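Xylanase Y (Bacillus halodurans, PDB 1WU4) hydrolyses xylooligosaccharides of three or more units, releasing xylose from the reducing end with inversion of anomeric configuration. Local coordinates at residues D86-I91 and F152-Q157; A107-W112 and V166-G171; L240-A245 and G249-E254; A275-G280 and G374-W379. The protein carries 1 engineered substitution. One frame throughout, in Å; residues are numbered along the deposited sequence.

Contact 1. Residues D86-I91 and F152-Q157; sequences DIFDRI and FNYSEQ
D89 and F88 of helix 85-99 meet F152, just before helix 154-167, and Y154 in its first turn, joining two helices of the (alpha/alpha)6 barrel mainly through side chains; the closest CA atoms, those of D89 and F152, are 7.4 Å apart.

The polar link is a short hydrogen bond, 2.6 Å from Y154 OH to D89 OD2. The hydroxyl reaches OD2 on its syn lone pair, and OD2 lies at the edge of the tyrosine ring with the carboxylate and ring planes only 24° apart. K85 extends this group, its NZ forming a salt bridge with D89 OD1 and a hydrogen bond with Y154 OH, which probably offsets the aspartate's charge.

The aromatic part is an offset edge-to-face pair: with CG anti to the backbone N (chi1 -174°), F88 brings a ring edge to the face of Y154, planes at 89° and centroids 5.5 Å apart, F88 CE2 3.7 Å from Y154 CE1. W144 adds another edge-to-face partner for F88.

The F152 ring crosses the D89 side chain at a slant, CE1 3.6 Å from D89 CB and CD1 3.5 Å from D89 OD2. One face of the Y154 ring carries F152 O, 3.3 Å above its centre.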
loop_
_atom_site.group_PDB
_atom_site.type_symbol
_atom_site.label_atom_id
_atom_site.label_comp_id
_atom_site.label_asym_id
_atom_site.label_seq_id
_atom_site.Cartn_x
_atom_site.Cartn_y
_atom_site.Cartn_z
ATOM N N ASP A 86 19.566 6.730 -3.695
ATOM C CA ASP A 86 19.690 7.221 -5.060
ATOM C C ASP A 86 18.376 7.036 -5.820
ATOM O O ASP A 86 17.909 7.947 -6.500
ATOM C CB ASP A 86 20.849 6.511 -5.777
ATOM C CG ASP A 86 20.675 5.002 -5.841
ATOM O OD1 ASP A 86 20.273 4.388 -4.828
ATOM O OD2 ASP A 86 20.960 4.422 -6.910
ATOM N N ILE A 87 17.774 5.858 -5.686
ATOM C CA ILE A 87 16.508 5.570 -6.352
ATOM C C ILE A 87 15.377 6.371 -5.707
ATOM O O ILE A 87 14.536 6.944 -6.399
ATOM C CB ILE A 87 16.195 4.057 -6.284
ATOM C CG1 ILE A 87 17.234 3.287 -7.106
ATOM C CG2 ILE A 87 14.792 3.779 -6.793
ATOM C CD1 ILE A 87 17.084 1.782 -7.051
ATOM N N PHE A 88 15.369 6.413 -4.379
ATOM C CA PHE A 88 14.353 7.151 -3.639
ATOM C C PHE A 88 14.291 8.600 -4.114
ATOM O O PHE A 88 13.223 9.111 -4.446
ATOM C CB PHE A 88 14.679 7.129 -2.144
ATOM C CG PHE A 88 13.615 7.742 -1.277
ATOM C CD1 PHE A 88 12.694 6.935 -0.612
ATOM C CD2 PHE A 88 13.534 9.122 -1.117
ATOM C CE1 PHE A 88 11.709 7.495 0.201
ATOM C CE2 PHE A 88 12.551 9.692 -0.307
ATOM C CZ PHE A 88 11.636 8.875 0.355
ATOM N N ASP A 89 15.450 9.255 -4.137
ATOM C CA ASP A 89 15.537 10.653 -4.549
ATOM C C ASP A 89 15.141 10.888 -6.003
ATOM O O ASP A 89 14.521 11.900 -6.321
ATOM C CB ASP A 89 16.951 11.185 -4.293
ATOM C CG ASP A 89 17.231 11.401 -2.818
ATOM O OD1 ASP A 89 18.400 11.666 -2.458
ATOM O OD2 ASP A 89 16.277 11.315 -2.011
ATOM N N ARG A 90 15.498 9.960 -6.886
ATOM C CA ARG A 90 15.136 10.099 -8.291
ATOM C C ARG A 90 13.613 10.105 -8.436
ATOM O O ARG A 90 13.050 10.923 -9.165
ATOM C CB ARG A 90 15.731 8.953 -9.115
ATOM C CG ARG A 90 17.202 9.132 -9.488
ATOM C CD ARG A 90 17.736 7.875 -10.167
ATOM N NE ARG A 90 19.123 8.004 -10.609
ATOM C CZ ARG A 90 19.501 8.598 -11.737
ATOM N NH1 ARG A 90 18.598 9.125 -12.553
ATOM N NH2 ARG A 90 20.789 8.655 -12.055
ATOM N N ILE A 91 12.949 9.196 -7.727
ATOM C CA ILE A 91 11.494 9.092 -7.782
ATOM C C ILE A 91 10.807 10.293 -7.127
ATOM O O ILE A 91 9.878 10.873 -7.692
ATOM C CB ILE A 91 11.010 7.796 -7.085
ATOM C CG1 ILE A 91 11.537 6.571 -7.841
ATOM C CG2 ILE A 91 9.487 7.771 -7.023
ATOM C CD1 ILE A 91 11.277 5.252 -7.132
ATOM N N PHE A 152 14.358 17.603 -0.680
ATOM C CA PHE A 152 14.961 16.487 0.031
ATOM C C PHE A 152 14.996 16.618 1.550
ATOM O O PHE A 152 15.660 15.839 2.233
ATOM C CB PHE A 152 16.348 16.222 -0.553
ATOM C CG PHE A 152 16.316 15.930 -2.026
ATOM C CD1 PHE A 152 15.751 14.750 -2.503
ATOM C CD2 PHE A 152 16.789 16.862 -2.943
ATOM C CE1 PHE A 152 15.655 14.506 -3.871
ATOM C CE2 PHE A 152 16.697 16.628 -4.315
ATOM C CZ PHE A 152 16.128 15.449 -4.780
ATOM N N ASN A 153 14.270 17.605 2.073
ATOM C CA ASN A 153 14.159 17.796 3.516
ATOM C C ASN A 153 12.945 16.935 3.876
ATOM O O ASN A 153 11.863 17.428 4.210
ATOM C CB ASN A 153 13.945 19.284 3.849
ATOM C CG ASN A 153 12.833 19.928 3.037
ATOM O OD1 ASN A 153 12.621 19.604 1.868
ATOM N ND2 ASN A 153 12.130 20.873 3.655
ATOM N N TYR A 154 13.171 15.626 3.782
ATOM C CA TYR A 154 12.161 14.589 3.993
ATOM C C TYR A 154 11.112 14.753 5.088
ATOM O O TYR A 154 9.917 14.777 4.792
ATOM C CB TYR A 154 12.843 13.232 4.190
ATOM C CG TYR A 154 13.915 12.901 3.177
ATOM C CD1 TYR A 154 13.634 12.846 1.809
ATOM C CD2 TYR A 154 15.214 12.621 3.593
ATOM C CE1 TYR A 154 14.631 12.518 0.881
ATOM C CE2 TYR A 154 16.213 12.296 2.681
ATOM C CZ TYR A 154 15.917 12.244 1.330
ATOM O OH TYR A 154 16.912 11.911 0.438
ATOM N N SER A 155 11.541 14.849 6.343
ATOM C CA SER A 155 10.581 14.957 7.439
ATOM C C SER A 155 9.685 16.188 7.354
ATOM O O SER A 155 8.511 16.124 7.722
ATOM C CB SER A 155 11.294 14.919 8.796
ATOM O OG SER A 155 12.000 16.117 9.049
ATOM N N GLU A 156 10.225 17.306 6.874
ATOM C CA GLU A 156 9.423 18.519 6.745
ATOM C C GLU A 156 8.380 18.323 5.651
ATOM O O GLU A 156 7.247 18.792 5.764
ATOM C CB GLU A 156 10.297 19.724 6.396
ATOM C CG GLU A 156 11.333 20.075 7.441
ATOM C CD GLU A 156 12.018 21.384 7.132
ATOM O OE1 GLU A 156 11.409 22.442 7.389
ATOM O OE2 GLU A 156 13.155 21.352 6.618
ATOM N N GLN A 157 8.773 17.632 4.585
ATOM C CA GLN A 157 7.864 17.365 3.479
ATOM C C GLN A 157 6.718 16.480 3.968
ATOM O O GLN A 157 5.555 16.719 3.645
ATOM C CB GLN A 157 8.609 16.662 2.341
ATOM C CG GLN A 157 9.669 17.510 1.638
ATOM C CD GLN A 157 9.082 18.707 0.912
ATOM O OE1 GLN A 157 7.965 18.650 0.398
ATOM N NE2 GLN A 157 9.845 19.794 0.846
#

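Contact 2. Residues A107-W112 and V166-G171; sequences AGYFAW and VHNGEG
Y109 and N168 bring their side chains together from opposite directions, and the tyrosine can be followed outward to the meeting point. From CB the ring is set beside its own backbone N, with CG anti to the carbonyl carbon (chi1 -66°); CB and CG carry it across without themselves meeting 166-171. The first ring atom to come near N168 is CE2, beside an amide end whose oxygen and nitrogen cannot be told apart with confidence, since the group is probably turned over in the model; no hydrogen bond is assigned. The amide plane stands almost perpendicular to the ring, at 89°. CZ follows beside the same amide. At the tip, Y109 OH lies 3.6 Å from N168 CB, an apolar neighbour, and spends its hydrogen bond elsewhere, on the carbonyl oxygen of H175.

N168 is presented by a type II beta turn running from H167 to E170, in which helix 154-167 gives way to loop. The turn is closed by E170 N bonding H167 O at 3.2 Å, and G169 takes the positive phi of 109° at its third position, where a CB would press on the preceding carbonyl. A phenylalanine in place of Y109 would probably leave the H175 carbonyl without its donor and N168 CB without the oxygen it rests against. On the far flank of the turn, H167 ND1 bonds E170 OE1 at 2.9 Å, a His-carboxylate pair extended by D215 at H167 NE2 and by a salt bridge from E170 to R180.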
loop_
_atom_site.group_PDB
_atom_site.type_symbol
_atom_site.label_atom_id
_atom_site.label_comp_id
_atom_site.label_asym_id
_atom_site.label_seq_id
_atom_site.Cartn_x
_atom_site.Cartn_y
_atom_site.Cartn_z
ATOM N N ALA A 107 -4.522 21.928 -4.849
ATOM C CA ALA A 107 -3.170 22.433 -4.649
ATOM C C ALA A 107 -2.695 21.865 -3.311
ATOM O O ALA A 107 -3.439 21.874 -2.330
ATOM C CB ALA A 107 -3.179 23.960 -4.604
ATOM N N GLY A 108 -1.468 21.360 -3.275
ATOM C CA GLY A 108 -0.951 20.783 -2.045
ATOM C C GLY A 108 -0.946 19.265 -2.102
ATOM O O GLY A 108 -0.323 18.604 -1.270
ATOM N N TYR A 109 -1.659 18.715 -3.081
ATOM C CA TYR A 109 -1.725 17.271 -3.280
ATOM C C TYR A 109 -0.980 16.924 -4.567
ATOM O O TYR A 109 -0.483 17.813 -5.265
ATOM C CB TYR A 109 -3.178 16.799 -3.376
ATOM C CG TYR A 109 -3.990 16.965 -2.106
ATOM C CD1 TYR A 109 -3.489 16.551 -0.869
ATOM C CD2 TYR A 109 -5.286 17.475 -2.151
ATOM C CE1 TYR A 109 -4.267 16.632 0.289
ATOM C CE2 TYR A 109 -6.072 17.560 -1.001
ATOM C CZ TYR A 109 -5.557 17.136 0.210
ATOM O OH TYR A 109 -6.348 17.191 1.336
ATOM N N PHE A 110 -0.914 15.637 -4.888
ATOM C CA PHE A 110 -0.203 15.176 -6.079
ATOM C C PHE A 110 -1.141 14.612 -7.143
ATOM O O PHE A 110 -1.985 13.764 -6.852
ATOM C CB PHE A 110 0.817 14.108 -5.671
ATOM C CG PHE A 110 1.869 14.609 -4.719
ATOM C CD1 PHE A 110 3.104 15.043 -5.194
ATOM C CD2 PHE A 110 1.613 14.686 -3.353
ATOM C CE1 PHE A 110 4.068 15.547 -4.323
ATOM C CE2 PHE A 110 2.571 15.191 -2.475
ATOM C CZ PHE A 110 3.801 15.621 -2.961
ATOM N N ALA A 111 -0.995 15.089 -8.379
ATOM C CA ALA A 111 -1.825 14.613 -9.486
ATOM C C ALA A 111 -1.653 13.098 -9.537
ATOM O O ALA A 111 -0.531 12.602 -9.623
ATOM C CB ALA A 111 -1.371 15.251 -10.793
ATOM N N TRP A 112 -2.761 12.363 -9.503
ATOM C CA TRP A 112 -2.682 10.907 -9.457
ATOM C C TRP A 112 -2.085 10.192 -10.660
ATOM O O TRP A 112 -1.474 9.128 -10.508
ATOM C CB TRP A 112 -4.061 10.304 -9.143
ATOM C CG TRP A 112 -4.957 10.113 -10.328
ATOM C CD1 TRP A 112 -5.764 11.045 -10.914
ATOM C CD2 TRP A 112 -5.136 8.902 -11.070
ATOM N NE1 TRP A 112 -6.440 10.487 -11.975
ATOM C CE2 TRP A 112 -6.071 9.171 -12.093
ATOM C CE3 TRP A 112 -4.595 7.613 -10.968
ATOM C CZ2 TRP A 112 -6.480 8.196 -13.010
ATOM C CZ3 TRP A 112 -5.000 6.643 -11.882
ATOM C CH2 TRP A 112 -5.935 6.942 -12.889
ATOM N N VAL A 166 -5.081 16.643 6.561
ATOM C CA VAL A 166 -6.020 16.795 7.667
ATOM C C VAL A 166 -6.738 18.142 7.718
ATOM O O VAL A 166 -7.932 18.203 8.018
ATOM C CB VAL A 166 -5.298 16.590 9.027
ATOM C CG1 VAL A 166 -6.266 16.817 10.181
ATOM C CG2 VAL A 166 -4.714 15.192 9.097
ATOM N N HIS A 167 -6.017 19.213 7.396
ATOM C CA HIS A 167 -6.563 20.564 7.492
ATOM C C HIS A 167 -7.003 21.298 6.233
ATOM O O HIS A 167 -7.550 22.398 6.331
ATOM C CB HIS A 167 -5.555 21.436 8.242
ATOM C CG HIS A 167 -5.314 20.989 9.649
ATOM N ND1 HIS A 167 -6.119 21.374 10.699
ATOM C CD2 HIS A 167 -4.388 20.151 10.171
ATOM C CE1 HIS A 167 -5.700 20.793 11.808
ATOM N NE2 HIS A 167 -4.652 20.044 11.516
ATOM N N ASN A 168 -6.778 20.717 5.061
ATOM C CA ASN A 168 -7.165 21.391 3.822
ATOM C C ASN A 168 -8.636 21.798 3.860
ATOM O O ASN A 168 -9.499 21.018 4.263
ATOM C CB ASN A 168 -6.917 20.485 2.615
ATOM C CG ASN A 168 -6.652 21.269 1.344
ATOM O OD1 ASN A 168 -6.841 20.761 0.238
ATOM N ND2 ASN A 168 -6.194 22.507 1.494
ATOM N N GLY A 169 -8.916 23.028 3.438
ATOM C CA GLY A 169 -10.285 23.511 3.432
ATOM C C GLY A 169 -10.545 24.558 4.497
ATOM O O GLY A 169 -11.473 25.359 4.380
ATOM N N GLU A 170 -9.727 24.552 5.543
ATOM C CA GLU A 170 -9.877 25.513 6.628
ATOM C C GLU A 170 -9.477 26.908 6.164
ATOM O O GLU A 170 -10.032 27.907 6.619
ATOM C CB GLU A 170 -9.022 25.088 7.824
ATOM C CG GLU A 170 -9.465 23.776 8.450
ATOM C CD GLU A 170 -8.534 23.301 9.548
ATOM O OE1 GLU A 170 -8.839 22.266 10.175
ATOM O OE2 GLU A 170 -7.497 23.958 9.780
ATOM N N GLY A 171 -8.516 26.967 5.247
ATOM C CA GLY A 171 -8.060 28.245 4.735
ATOM C C GLY A 171 -8.116 28.329 3.221
ATOM O O GLY A 171 -7.310 29.026 2.603
#

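Contact 3. Residues L240-A245 and G249-E254; sequences LAPEYA and GTPNDE
P242 packs against P251, and the contact runs on from there toward A245. The two proline rings cross at about a right angle, with P242 CB 3.7 Å from P251 CB, a purely apolar touch. E243 makes no contact with 249-254; its OE2 accepts from the backbone N of D263.

Y244 supplies the hydrogen bond across the contact. Its carbonyl oxygen accepts from N252 N at 3.0 Å; the bond is nearly straight, 175° at the hydrogen, yet the donor stands above the carbonyl plane, 52° out of it. Beside this bond Y244 CB meets N252 CB at 3.9 Å, while the phenol ring leads away to stack on Y257.

A245 forms a single backbone bridge with P251, their CA atoms 4.2 Å apart, and its CB rests 3.4 Å from T250 O. Its own backbone bonds S194. Beyond the bridge comes an Asx turn: the N252 CG, anti to its backbone N (chi1 172°), sets OD1 where it can accept from E254 N at 3.0 Å.

This close return of the chain with one bridge and one hydrogen bond resembles a short, irregular hairpin. It borders the probable catalytic site: the side chain of Y244 comes within about 4 Å of that of D263, the proton acceptor by similarity.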
loop_
_atom_site.group_PDB
_atom_site.type_symbol
_atom_site.label_atom_id
_atom_site.label_comp_id
_atom_site.label_asym_id
_atom_site.label_seq_id
_atom_site.Cartn_x
_atom_site.Cartn_y
_atom_site.Cartn_z
ATOM N N LEU A 240 -14.096 -11.119 2.333
ATOM C CA LEU A 240 -13.831 -10.262 1.176
ATOM C C LEU A 240 -14.345 -8.835 1.350
ATOM O O LEU A 240 -15.473 -8.620 1.792
ATOM C CB LEU A 240 -14.455 -10.872 -0.083
ATOM C CG LEU A 240 -14.065 -12.314 -0.424
ATOM C CD1 LEU A 240 -14.790 -12.732 -1.693
ATOM C CD2 LEU A 240 -12.558 -12.435 -0.602
ATOM N N ALA A 241 -13.509 -7.865 0.989
ATOM C CA ALA A 241 -13.873 -6.455 1.089
ATOM C C ALA A 241 -14.076 -5.867 -0.302
ATOM O O ALA A 241 -13.404 -6.262 -1.255
ATOM C CB ALA A 241 -12.779 -5.680 1.821
ATOM N N PRO A 242 -15.012 -4.915 -0.437
ATOM C CA PRO A 242 -15.288 -4.276 -1.725
ATOM C C PRO A 242 -14.193 -3.263 -2.037
ATOM O O PRO A 242 -13.455 -2.849 -1.141
ATOM C CB PRO A 242 -16.635 -3.603 -1.489
ATOM C CG PRO A 242 -16.526 -3.178 -0.048
ATOM C CD PRO A 242 -15.923 -4.408 0.608
ATOM N N GLU A 243 -14.080 -2.868 -3.300
ATOM C CA GLU A 243 -13.073 -1.883 -3.677
ATOM C C GLU A 243 -13.420 -0.520 -3.072
ATOM O O GLU A 243 -12.563 0.129 -2.473
ATOM C CB GLU A 243 -12.963 -1.798 -5.196
ATOM C CG GLU A 243 -12.359 -3.047 -5.809
ATOM C CD GLU A 243 -12.137 -2.912 -7.296
ATOM O OE1 GLU A 243 -13.133 -2.899 -8.049
ATOM O OE2 GLU A 243 -10.961 -2.813 -7.709
ATOM N N TYR A 244 -14.668 -0.088 -3.242
ATOM C CA TYR A 244 -15.142 1.170 -2.660
ATOM C C TYR A 244 -16.249 0.811 -1.672
ATOM O O TYR A 244 -17.012 -0.131 -1.899
ATOM C CB TYR A 244 -15.768 2.108 -3.696
ATOM C CG TYR A 244 -14.876 2.676 -4.779
ATOM C CD1 TYR A 244 -13.520 2.360 -4.865
ATOM C CD2 TYR A 244 -15.423 3.503 -5.757
ATOM C CE1 TYR A 244 -12.733 2.856 -5.919
ATOM C CE2 TYR A 244 -14.656 3.998 -6.800
ATOM C CZ TYR A 244 -13.318 3.670 -6.879
ATOM O OH TYR A 244 -12.586 4.146 -7.946
ATOM N N ALA A 245 -16.350 1.574 -0.592
ATOM C CA ALA A 245 -17.384 1.328 0.402
ATOM C C ALA A 245 -17.811 2.645 1.026
ATOM O O ALA A 245 -17.014 3.574 1.149
ATOM C CB ALA A 245 -16.871 0.384 1.481
ATOM N N GLY A 249 -19.855 1.194 5.786
ATOM C CA GLY A 249 -19.238 -0.104 5.579
ATOM C C GLY A 249 -19.700 -0.920 4.390
ATOM O O GLY A 249 -18.973 -1.813 3.940
ATOM N N THR A 250 -20.889 -0.632 3.871
ATOM C CA THR A 250 -21.403 -1.390 2.739
ATOM C C THR A 250 -20.761 -0.958 1.422
ATOM O O THR A 250 -20.264 0.161 1.292
ATOM C CB THR A 250 -22.946 -1.288 2.644
ATOM O OG1 THR A 250 -23.336 0.063 2.387
ATOM C CG2 THR A 250 -23.586 -1.763 3.952
ATOM N N PRO A 251 -20.769 -1.848 0.419
ATOM C CA PRO A 251 -20.167 -1.537 -0.881
ATOM C C PRO A 251 -20.796 -0.395 -1.663
ATOM O O PRO A 251 -22.011 -0.219 -1.654
ATOM C CB PRO A 251 -20.292 -2.853 -1.650
ATOM C CG PRO A 251 -20.377 -3.894 -0.571
ATOM C CD PRO A 251 -21.263 -3.236 0.445
ATOM N N ASN A 252 -19.952 0.378 -2.341
ATOM C CA ASN A 252 -20.423 1.453 -3.204
ATOM C C ASN A 252 -20.217 0.898 -4.612
ATOM O O ASN A 252 -19.096 0.886 -5.130
ATOM C CB ASN A 252 -19.594 2.724 -3.027
ATOM C CG ASN A 252 -19.944 3.787 -4.056
ATOM O OD1 ASN A 252 -20.728 3.544 -4.978
ATOM N ND2 ASN A 252 -19.362 4.971 -3.906
ATOM N N ASP A 253 -21.298 0.424 -5.222
ATOM C CA ASP A 253 -21.226 -0.163 -6.553
ATOM C C ASP A 253 -21.811 0.741 -7.630
ATOM O O ASP A 253 -22.162 0.278 -8.714
ATOM C CB ASP A 253 -21.954 -1.512 -6.553
ATOM C CG ASP A 253 -21.565 -2.384 -7.725
ATOM O OD1 ASP A 253 -20.365 -2.410 -8.067
ATOM O OD2 ASP A 253 -22.455 -3.056 -8.291
ATOM N N GLU A 254 -21.903 2.032 -7.332
ATOM C CA GLU A 254 -22.454 3.000 -8.274
ATOM C C GLU A 254 -21.759 2.951 -9.630
ATOM O O GLU A 254 -22.392 3.155 -10.669
ATOM C CB GLU A 254 -22.355 4.408 -7.686
ATOM C CG GLU A 254 -23.301 4.653 -6.521
ATOM C CD GLU A 254 -23.013 5.952 -5.791
ATOM O OE1 GLU A 254 -22.625 6.934 -6.456
ATOM O OE2 GLU A 254 -23.186 5.994 -4.553
#

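Contact 4. Residues A275-G280 and G374-W379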
loop_
_atom_site.group_PDB
_atom_site.type_symbol
_atom_site.label_atom_id
_atom_site.label_comp_id
_atom_site.label_asym_id
_atom_site.label_seq_id
_atom_site.Cartn_x
_atom_site.Cartn_y
_atom_site.Cartn_z
ATOM N N ALA A 275 -0.511 -6.481 11.632
ATOM C CA ALA A 275 -0.359 -7.506 12.660
ATOM C C ALA A 275 1.108 -7.667 13.031
ATOM O O ALA A 275 1.451 -7.785 14.207
ATOM C CB ALA A 275 -0.919 -8.835 12.169
ATOM N N GLU A 276 1.977 -7.666 12.027
ATOM C CA GLU A 276 3.407 -7.816 12.272
ATOM C C GLU A 276 3.994 -6.626 13.020
ATOM O O GLU A 276 4.754 -6.795 13.973
ATOM C CB GLU A 276 4.157 -8.005 10.952
ATOM C CG GLU A 276 5.672 -8.152 11.098
ATOM C CD GLU A 276 6.076 -9.207 12.115
ATOM O OE1 GLU A 276 5.328 -10.192 12.289
ATOM O OE2 GLU A 276 7.154 -9.059 12.730
ATOM N N TRP A 277 3.640 -5.420 12.587
ATOM C CA TRP A 277 4.154 -4.209 13.215
ATOM C C TRP A 277 3.575 -3.896 14.592
ATOM O O TRP A 277 4.320 -3.612 15.532
ATOM C CB TRP A 277 3.913 -3.000 12.307
ATOM C CG TRP A 277 4.846 -2.887 11.135
ATOM C CD1 TRP A 277 5.795 -3.789 10.735
ATOM C CD2 TRP A 277 4.908 -1.800 10.204
ATOM N NE1 TRP A 277 6.443 -3.326 9.609
ATOM C CE2 TRP A 277 5.915 -2.109 9.265
ATOM C CE3 TRP A 277 4.206 -0.592 10.073
ATOM C CZ2 TRP A 277 6.239 -1.252 8.204
ATOM C CZ3 TRP A 277 4.530 0.260 9.017
ATOM C CH2 TRP A 277 5.536 -0.077 8.098
ATOM N N PHE A 278 2.255 -3.948 14.720
ATOM C CA PHE A 278 1.634 -3.599 15.989
ATOM C C PHE A 278 0.976 -4.707 16.794
ATOM O O PHE A 278 0.335 -4.440 17.812
ATOM C CB PHE A 278 0.670 -2.437 15.753
ATOM C CG PHE A 278 1.376 -1.149 15.454
ATOM C CD1 PHE A 278 1.925 -0.392 16.485
ATOM C CD2 PHE A 278 1.579 -0.740 14.140
ATOM C CE1 PHE A 278 2.671 0.748 16.213
ATOM C CE2 PHE A 278 2.326 0.401 13.857
ATOM C CZ PHE A 278 2.874 1.147 14.893
ATOM N N GLY A 279 1.148 -5.948 16.355
ATOM C CA GLY A 279 0.585 -7.067 17.091
ATOM C C GLY A 279 -0.618 -7.736 16.467
ATOM O O GLY A 279 -1.452 -7.096 15.823
ATOM N N GLY A 280 -0.713 -9.043 16.670
ATOM C CA GLY A 280 -1.832 -9.783 16.127
ATOM C C GLY A 280 -3.094 -9.486 16.909
ATOM O O GLY A 280 -3.053 -8.832 17.953
ATOM N N GLY A 374 10.717 -10.669 6.563
ATOM C CA GLY A 374 11.105 -9.852 7.701
ATOM C C GLY A 374 11.886 -8.609 7.315
ATOM O O GLY A 374 12.655 -8.076 8.119
ATOM N N ASN A 375 11.680 -8.136 6.089
ATOM C CA ASN A 375 12.387 -6.961 5.598
ATOM C C ASN A 375 11.533 -5.728 5.310
ATOM O O ASN A 375 12.008 -4.787 4.680
ATOM C CB ASN A 375 13.196 -7.331 4.354
ATOM C CG ASN A 375 14.405 -8.185 4.683
ATOM O OD1 ASN A 375 15.309 -7.748 5.392
ATOM N ND2 ASN A 375 14.422 -9.411 4.176
ATOM N N PHE A 376 10.276 -5.733 5.742
ATOM C CA PHE A 376 9.410 -4.566 5.558
ATOM C C PHE A 376 9.364 -4.020 6.982
ATOM O O PHE A 376 8.512 -4.400 7.791
ATOM C CB PHE A 376 8.026 -4.996 5.061
ATOM C CG PHE A 376 7.208 -3.879 4.452
ATOM C CD1 PHE A 376 6.227 -4.164 3.507
ATOM C CD2 PHE A 376 7.399 -2.552 4.835
ATOM C CE1 PHE A 376 5.446 -3.151 2.950
ATOM C CE2 PHE A 376 6.619 -1.528 4.284
ATOM C CZ PHE A 376 5.642 -1.832 3.337
ATOM N N LYS A 377 10.313 -3.141 7.285
ATOM C CA LYS A 377 10.463 -2.609 8.629
ATOM C C LYS A 377 10.054 -1.172 8.882
ATOM O O LYS A 377 9.803 -0.392 7.966
ATOM C CB LYS A 377 11.924 -2.761 9.065
ATOM C CG LYS A 377 12.505 -4.157 8.893
ATOM C CD LYS A 377 13.961 -4.194 9.338
ATOM C CE LYS A 377 14.571 -5.575 9.156
ATOM N NZ LYS A 377 16.009 -5.598 9.557
ATOM N N ILE A 378 9.998 -0.845 10.168
ATOM C CA ILE A 378 9.694 0.499 10.619
ATOM C C ILE A 378 11.073 1.100 10.867
ATOM O O ILE A 378 11.909 0.495 11.545
ATOM C CB ILE A 378 8.912 0.491 11.952
ATOM C CG1 ILE A 378 7.561 -0.199 11.758
ATOM C CG2 ILE A 378 8.713 1.914 12.446
ATOM C CD1 ILE A 378 6.786 -0.411 13.049
ATOM N N TRP A 379 11.329 2.266 10.289
ATOM C CA TRP A 379 12.607 2.925 10.479
ATOM C C TRP A 379 12.396 4.095 11.424
ATOM O O TRP A 379 11.740 5.079 11.078
ATOM C CB TRP A 379 13.171 3.357 9.122
ATOM C CG TRP A 379 13.432 2.156 8.258
ATOM C CD1 TRP A 379 12.580 1.593 7.345
ATOM C CD2 TRP A 379 14.565 1.280 8.340
ATOM N NE1 TRP A 379 13.111 0.419 6.862
ATOM C CE2 TRP A 379 14.327 0.203 7.458
ATOM C CE3 TRP A 379 15.757 1.300 9.080
ATOM C CZ2 TRP A 379 15.239 -0.850 7.296
ATOM C CZ3 TRP A 379 16.662 0.253 8.919
ATOM C CH2 TRP A 379 16.395 -0.806 8.034
#
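W277, in the last turn of helix 265-278, faces I378 in the irregular chain beyond helix 358-372, with their CA atoms 7.7 Å apart and the space bridged by the indole. Its edge is fixed by a hydrogen bond from NE1 to the backbone oxygen of F376, 3.0 Å long and 165° at the hydrogen. That acceptor lies in the indole plane, while the donor is tilted from the plane of the carbonyl.

One ring face takes I378. I378 CG1 sits over the six-membered ring of W277, 3.6 Å from its centroid, a CH-pi contact, and I378 CD1 lies beyond the rim of the ring system, by the CG-CD2 bond, 3.7 Å from W277 CG. F376 has its CG anti to the backbone N (chi1 -163°), which brings its face round to the indole edge; the offset edge-to-face pair has planes at 85°, with F376 CD2 3.8 Å from W277 CZ2. A leucine in place of W277 would probably strip the F376 carbonyl of its donor and leave I378 CG1 without the flat surface it lies on.

I378 N bonds the hydroxyl of Y14. W277 also touches L206 of helix 201-210 and L135 and F139 of helix 127-144, while F376 leans on L370 and A371 of helix 358-372, placing the indole among several barrel helices.

In the fold
Contact 4 is the buried member, centred about 14 Å from the centre of the chain; the other three are partly buried and lie 18 to 20 Å out. Contacts 1 and 2 sit at the two ends of helix 154-167, about 20 Å apart between centres. Contact 1 ties that helix to another with a carboxylate-hydroxyl hydrogen bond and an aromatic pair; contact 2 joins the turn just beyond its end to a loop by looser proximity. Contact 3, on the opposite side of the chain's centre from contact 1, joins loop to loop mainly through backbone and is alone in bordering the probable catalytic residues. Contact 4 pins the chain near its C-terminus with an uncharged, largely aromatic interface.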